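Local coordinates for ferredoxin (Rhodopseudomonas palustris, PDB 4LTU), which carries a [2Fe-2S] cluster and probably shuttles single electrons between redox partners, as adrenodoxin and putidaredoxin do, at residues P2-E14 with I91-P103. Residues are numbered along the deposited sequence; the frame is centred on the assembly and turned at random.
Unlike the reference sequence in segment 91-103: Ile-102 (reference Leu).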
loop_
_atom_site.group_PDB
_atom_site.type_symbol
_atom_site.label_atom_id
_atom_site.label_comp_id
_atom_site.label_asym_id
_atom_site.label_seq_id
_atom_site.Cartn_x
_atom_site.Cartn_y
_atom_site.Cartn_z
ATOM N N PRO A 2 -4.330 -2.268 -14.976
ATOM C CA PRO A 2 -4.454 -0.902 -14.474
ATOM C C PRO A 2 -3.134 -0.257 -14.056
ATOM O O PRO A 2 -2.039 -0.679 -14.478
ATOM C CB PRO A 2 -5.392 -1.066 -13.274
ATOM C CG PRO A 2 -6.305 -2.161 -13.683
ATOM C CD PRO A 2 -5.450 -3.115 -14.518
ATOM N N SER A 3 -3.254 0.778 -13.234
ATOM C CA SER A 3 -2.167 1.677 -12.972
ATOM C C SER A 3 -2.355 2.268 -11.587
ATOM O O SER A 3 -3.455 2.718 -11.227
ATOM C CB SER A 3 -2.192 2.800 -14.016
ATOM O OG SER A 3 -0.932 3.427 -14.132
ATOM N N ILE A 4 -1.265 2.264 -10.822
ATOM C CA ILE A 4 -1.256 2.775 -9.473
ATOM C C ILE A 4 -0.277 3.905 -9.440
ATOM O O ILE A 4 0.829 3.785 -9.944
ATOM C CB ILE A 4 -0.734 1.740 -8.428
ATOM C CG1 ILE A 4 -1.494 0.419 -8.486
ATOM C CG2 ILE A 4 -0.814 2.315 -7.012
ATOM C CD1 ILE A 4 -0.727 -0.687 -7.801
ATOM N N THR A 5 -0.672 4.992 -8.796
ATOM C CA THR A 5 0.237 6.111 -8.547
ATOM C C THR A 5 0.825 6.003 -7.134
ATOM O O THR A 5 0.070 5.937 -6.163
ATOM C CB THR A 5 -0.531 7.434 -8.704
ATOM O OG1 THR A 5 -1.354 7.357 -9.885
ATOM C CG2 THR A 5 0.404 8.588 -8.812
ATOM N N PHE A 6 2.158 5.971 -7.022
ATOM C CA PHE A 6 2.830 5.989 -5.720
ATOM C C PHE A 6 3.510 7.341 -5.463
ATOM O O PHE A 6 4.186 7.868 -6.355
ATOM C CB PHE A 6 3.898 4.896 -5.619
ATOM C CG PHE A 6 3.365 3.519 -5.274
ATOM C CD1 PHE A 6 3.251 3.109 -3.940
ATOM C CD2 PHE A 6 3.027 2.618 -6.280
ATOM C CE1 PHE A 6 2.781 1.817 -3.616
ATOM C CE2 PHE A 6 2.552 1.332 -5.971
ATOM C CZ PHE A 6 2.430 0.929 -4.642
ATOM N N ILE A 7 3.356 7.880 -4.248
ATOM C CA ILE A 7 4.021 9.143 -3.873
ATOM C C ILE A 7 4.980 8.979 -2.691
ATOM O O ILE A 7 4.593 8.511 -1.625
ATOM C CB ILE A 7 2.990 10.263 -3.598
ATOM C CG1 ILE A 7 2.285 10.628 -4.897
ATOM C CG2 ILE A 7 3.650 11.497 -2.931
ATOM C CD1 ILE A 7 0.832 10.887 -4.714
ATOM N N HIS A 8 6.235 9.351 -2.913
ATOM C CA HIS A 8 7.297 9.290 -1.901
ATOM C C HIS A 8 7.142 10.406 -0.888
ATOM O O HIS A 8 6.484 11.417 -1.175
ATOM C CB HIS A 8 8.680 9.326 -2.567
ATOM C CG HIS A 8 8.949 8.122 -3.424
ATOM N ND1 HIS A 8 8.459 8.002 -4.706
ATOM C CD2 HIS A 8 9.603 6.963 -3.160
ATOM C CE1 HIS A 8 8.808 6.827 -5.199
ATOM N NE2 HIS A 8 9.512 6.181 -4.287
ATOM N N PRO A 9 7.708 10.228 0.310
ATOM C CA PRO A 9 7.704 11.279 1.329
ATOM C C PRO A 9 8.007 12.663 0.742
ATOM O O PRO A 9 7.389 13.671 1.159
ATOM C CB PRO A 9 8.843 10.860 2.281
ATOM C CG PRO A 9 9.361 9.556 1.779
ATOM C CD PRO A 9 8.376 9.005 0.794
ATOM N N ASP A 10 8.931 12.708 -0.226
ATOM C CA ASP A 10 9.368 13.986 -0.811
ATOM C C ASP A 10 8.349 14.608 -1.758
ATOM O O ASP A 10 8.441 15.796 -2.064
ATOM C CB ASP A 10 10.773 13.888 -1.458
ATOM C CG ASP A 10 10.894 12.774 -2.498
ATOM O OD1 ASP A 10 12.042 12.487 -2.883
ATOM O OD2 ASP A 10 9.887 12.192 -2.955
ATOM N N GLY A 11 7.392 13.810 -2.229
ATOM C CA GLY A 11 6.257 14.322 -3.006
ATOM C C GLY A 11 6.351 13.934 -4.458
ATOM O O GLY A 11 5.491 14.285 -5.269
ATOM N N ARG A 12 7.407 13.203 -4.801
ATOM C CA ARG A 12 7.588 12.825 -6.175
ATOM C C ARG A 12 6.781 11.567 -6.479
ATOM O O ARG A 12 6.449 10.796 -5.567
ATOM C CB ARG A 12 9.065 12.685 -6.521
ATOM C CG ARG A 12 9.700 11.413 -6.051
ATOM C CD ARG A 12 11.209 11.590 -6.045
ATOM N NE ARG A 12 11.846 10.615 -5.167
ATOM C CZ ARG A 12 12.049 9.352 -5.496
ATOM N NH1 ARG A 12 11.629 8.910 -6.680
ATOM N NH2 ARG A 12 12.659 8.538 -4.645
ATOM N N SER A 13 6.441 11.384 -7.752
ATOM C CA SER A 13 5.556 10.301 -8.116
ATOM C C SER A 13 6.170 9.303 -9.074
ATOM O O SER A 13 7.194 9.565 -9.762
ATOM C CB SER A 13 4.198 10.802 -8.630
ATOM O OG SER A 13 4.335 11.824 -9.606
ATOM N N GLU A 14 5.547 8.134 -9.050
ATOM C CA GLU A 14 5.910 6.994 -9.872
ATOM C C GLU A 14 4.602 6.319 -10.266
ATOM O O GLU A 14 3.759 6.044 -9.408
ATOM C CB GLU A 14 6.751 5.996 -9.072
ATOM C CG GLU A 14 8.133 6.466 -8.794
ATOM C CD GLU A 14 9.057 5.362 -8.320
ATOM O OE1 GLU A 14 9.844 5.614 -7.383
ATOM O OE2 GLU A 14 9.043 4.257 -8.903
ATOM N N ILE A 91 -5.857 -5.123 -6.695
ATOM C CA ILE A 91 -6.207 -4.229 -7.789
ATOM C C ILE A 91 -7.311 -4.794 -8.677
ATOM O O ILE A 91 -7.344 -5.994 -8.979
ATOM C CB ILE A 91 -4.959 -3.762 -8.558
ATOM C CG1 ILE A 91 -4.243 -2.736 -7.693
ATOM C CG2 ILE A 91 -5.334 -3.078 -9.902
ATOM C CD1 ILE A 91 -2.825 -3.083 -7.428
ATOM N N ALA A 92 -8.236 -3.903 -9.028
ATOM C CA ALA A 92 -9.400 -4.204 -9.859
ATOM C C ALA A 92 -9.623 -3.005 -10.782
ATOM O O ALA A 92 -9.083 -1.920 -10.531
ATOM C CB ALA A 92 -10.637 -4.441 -8.979
ATOM N N PRO A 93 -10.407 -3.187 -11.860
ATOM C CA PRO A 93 -10.568 -2.098 -12.835
ATOM C C PRO A 93 -10.850 -0.754 -12.159
ATOM O O PRO A 93 -10.240 0.267 -12.507
ATOM C CB PRO A 93 -11.797 -2.540 -13.656
ATOM C CG PRO A 93 -11.836 -4.030 -13.499
ATOM C CD PRO A 93 -11.281 -4.343 -12.154
ATOM N N GLU A 94 -11.753 -0.782 -11.179
ATOM C CA GLU A 94 -12.216 0.384 -10.449
ATOM C C GLU A 94 -11.105 1.095 -9.678
ATOM O O GLU A 94 -11.278 2.252 -9.266
ATOM C CB GLU A 94 -13.332 -0.010 -9.479
ATOM C CG GLU A 94 -14.213 -1.190 -9.943
ATOM C CD GLU A 94 -13.752 -2.554 -9.398
ATOM O OE1 GLU A 94 -13.211 -2.602 -8.269
ATOM O OE2 GLU A 94 -13.960 -3.581 -10.086
ATOM N N LEU A 95 -9.973 0.421 -9.474
ATOM C CA LEU A 95 -8.853 1.069 -8.783
ATOM C C LEU A 95 -7.780 1.582 -9.745
ATOM O O LEU A 95 -6.693 1.997 -9.319
ATOM C CB LEU A 95 -8.270 0.184 -7.671
ATOM C CG LEU A 95 -9.294 -0.413 -6.696
ATOM C CD1 LEU A 95 -8.623 -1.363 -5.754
ATOM C CD2 LEU A 95 -10.027 0.672 -5.928
ATOM N N ASP A 96 -8.092 1.550 -11.040
ATOM C CA ASP A 96 -7.189 2.090 -12.048
ATOM C C ASP A 96 -7.161 3.559 -11.712
ATOM O O ASP A 96 -8.221 4.212 -11.700
ATOM C CB ASP A 96 -7.739 1.833 -13.461
ATOM C CG ASP A 96 -6.816 2.333 -14.588
ATOM O OD1 ASP A 96 -5.711 2.862 -14.352
ATOM O OD2 ASP A 96 -7.219 2.175 -15.757
ATOM N N GLY A 97 -5.976 4.057 -11.379
ATOM C CA GLY A 97 -5.806 5.428 -10.876
ATOM C C GLY A 97 -5.523 5.565 -9.381
ATOM O O GLY A 97 -5.244 6.676 -8.895
ATOM N N LEU A 98 -5.572 4.447 -8.645
ATOM C CA LEU A 98 -5.346 4.456 -7.188
ATOM C C LEU A 98 -4.054 5.156 -6.782
ATOM O O LEU A 98 -2.980 4.921 -7.366
ATOM C CB LEU A 98 -5.352 3.027 -6.630
ATOM C CG LEU A 98 -5.208 2.842 -5.113
ATOM C CD1 LEU A 98 -6.443 3.302 -4.346
ATOM C CD2 LEU A 98 -4.873 1.395 -4.800
ATOM N N VAL A 99 -4.155 6.006 -5.759
ATOM C CA VAL A 99 -3.016 6.793 -5.341
ATOM C C VAL A 99 -2.581 6.323 -3.967
ATOM O O VAL A 99 -3.388 6.255 -3.042
ATOM C CB VAL A 99 -3.353 8.302 -5.319
ATOM C CG1 VAL A 99 -2.166 9.157 -4.736
ATOM C CG2 VAL A 99 -3.745 8.778 -6.689
ATOM N N LEU A 100 -1.314 5.971 -3.834
ATOM C CA LEU A 100 -0.810 5.576 -2.524
ATOM C C LEU A 100 0.426 6.380 -2.166
ATOM O O LEU A 100 1.287 6.601 -3.003
ATOM C CB LEU A 100 -0.499 4.077 -2.466
ATOM C CG LEU A 100 -1.514 3.047 -2.951
ATOM C CD1 LEU A 100 -0.787 1.678 -3.029
ATOM C CD2 LEU A 100 -2.747 3.010 -2.050
ATOM N N ARG A 101 0.483 6.842 -0.929
ATOM C CA ARG A 101 1.659 7.528 -0.439
ATOM C C ARG A 101 2.333 6.615 0.559
ATOM O O ARG A 101 1.668 5.915 1.342
ATOM C CB ARG A 101 1.286 8.890 0.155
ATOM C CG ARG A 101 0.529 9.762 -0.898
ATOM C CD ARG A 101 0.412 11.234 -0.529
ATOM N NE ARG A 101 -0.893 11.513 0.047
ATOM C CZ ARG A 101 -1.771 12.364 -0.463
ATOM N NH1 ARG A 101 -1.469 13.066 -1.560
ATOM N NH2 ARG A 101 -2.941 12.532 0.146
ATOM N N ILE A 102 3.658 6.633 0.516
ATOM C CA ILE A 102 4.494 5.751 1.284
ATOM C C ILE A 102 5.113 6.509 2.462
ATOM O O ILE A 102 5.488 7.679 2.327
ATOM C CB ILE A 102 5.562 5.040 0.406
ATOM C CG1 ILE A 102 6.118 5.945 -0.671
ATOM C CG2 ILE A 102 4.967 3.795 -0.312
ATOM C CD1 ILE A 102 6.937 5.167 -1.743
ATOM N N PRO A 103 5.189 5.842 3.634
ATOM C CA PRO A 103 5.608 6.472 4.851
ATOM C C PRO A 103 7.101 6.716 4.890
ATOM O O PRO A 103 7.859 6.098 4.150
ATOM C CB PRO A 103 5.218 5.440 5.908
ATOM C CG PRO A 103 5.386 4.177 5.243
ATOM C CD PRO A 103 4.829 4.438 3.873
HETATM O O HOH W 1 -4.242 9.103 -10.099
#
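Strands 3-7 and 99-101 run parallel, side by side, in the mixed sheet of the 2Fe-2S ferredoxin (beta-grasp) fold, pairing Thr-5 with Val-99, Phe-6 with Leu-100 and Ile-7 with Arg-101. Five backbone hydrogen bonds join segments 2-14 and 91-103: the first is donated by Gly-97, in the turn before the last strand, to Ser-3 O, and the last by Ile-102 N, just past it, to Ile-7 O (3.0 Å). Thr-5 and Ile-7 each give their N-H to one residue and their carbonyl to another, Thr-5 O taking Leu-100 N in a nearly straight bond (169°).

On the face turned to helix 24-29, Leu-100 CD1 touches Ile-4 CG2 (4.0 Å) and, in a direction roughly at right angles, Phe-6 CE1 (3.6 Å), reaching the ring obliquely. The side chain of Leu-100 is about 11 Å from the [2Fe-2S] cluster. CG1 anti to the carbonyl carbon (chi1 -54°) with an extended chi2 brings Ile-4 CD1 to Ile-91 CD1. With an alanine at Ile-4 both branches vanish, which would probably open a gap between Ile-91 and Leu-100 where Ala-27 of helix 24-29 also packs.

Past the strand ends, Ile-102 CG2 approaches the edge of Phe-6, and Ile-102 CD1 lies over one face of the His-8 ring, 3.8 Å from the centroid, in a CH-pi contact; Arg-12 NH2 lies over the opposite face.

The sheet face away from the helix is more open: Ile-7 CD1 packs on Val-99 CG1 (3.5 Å), and Ile-7 CB lies beside Arg-101 CG (3.7 Å); the Arg-101 guanidinium forms a salt bridge with Asp-54. A water donates to Gly-97 O and lies near Thr-5 OG1, a weak link.

Backbone bonds thus fix the strand register, while Ile-4, Phe-6 and Leu-100 join the sheet to helix 24-29 on an apolar side that contrasts with the partly exposed, partly polar one.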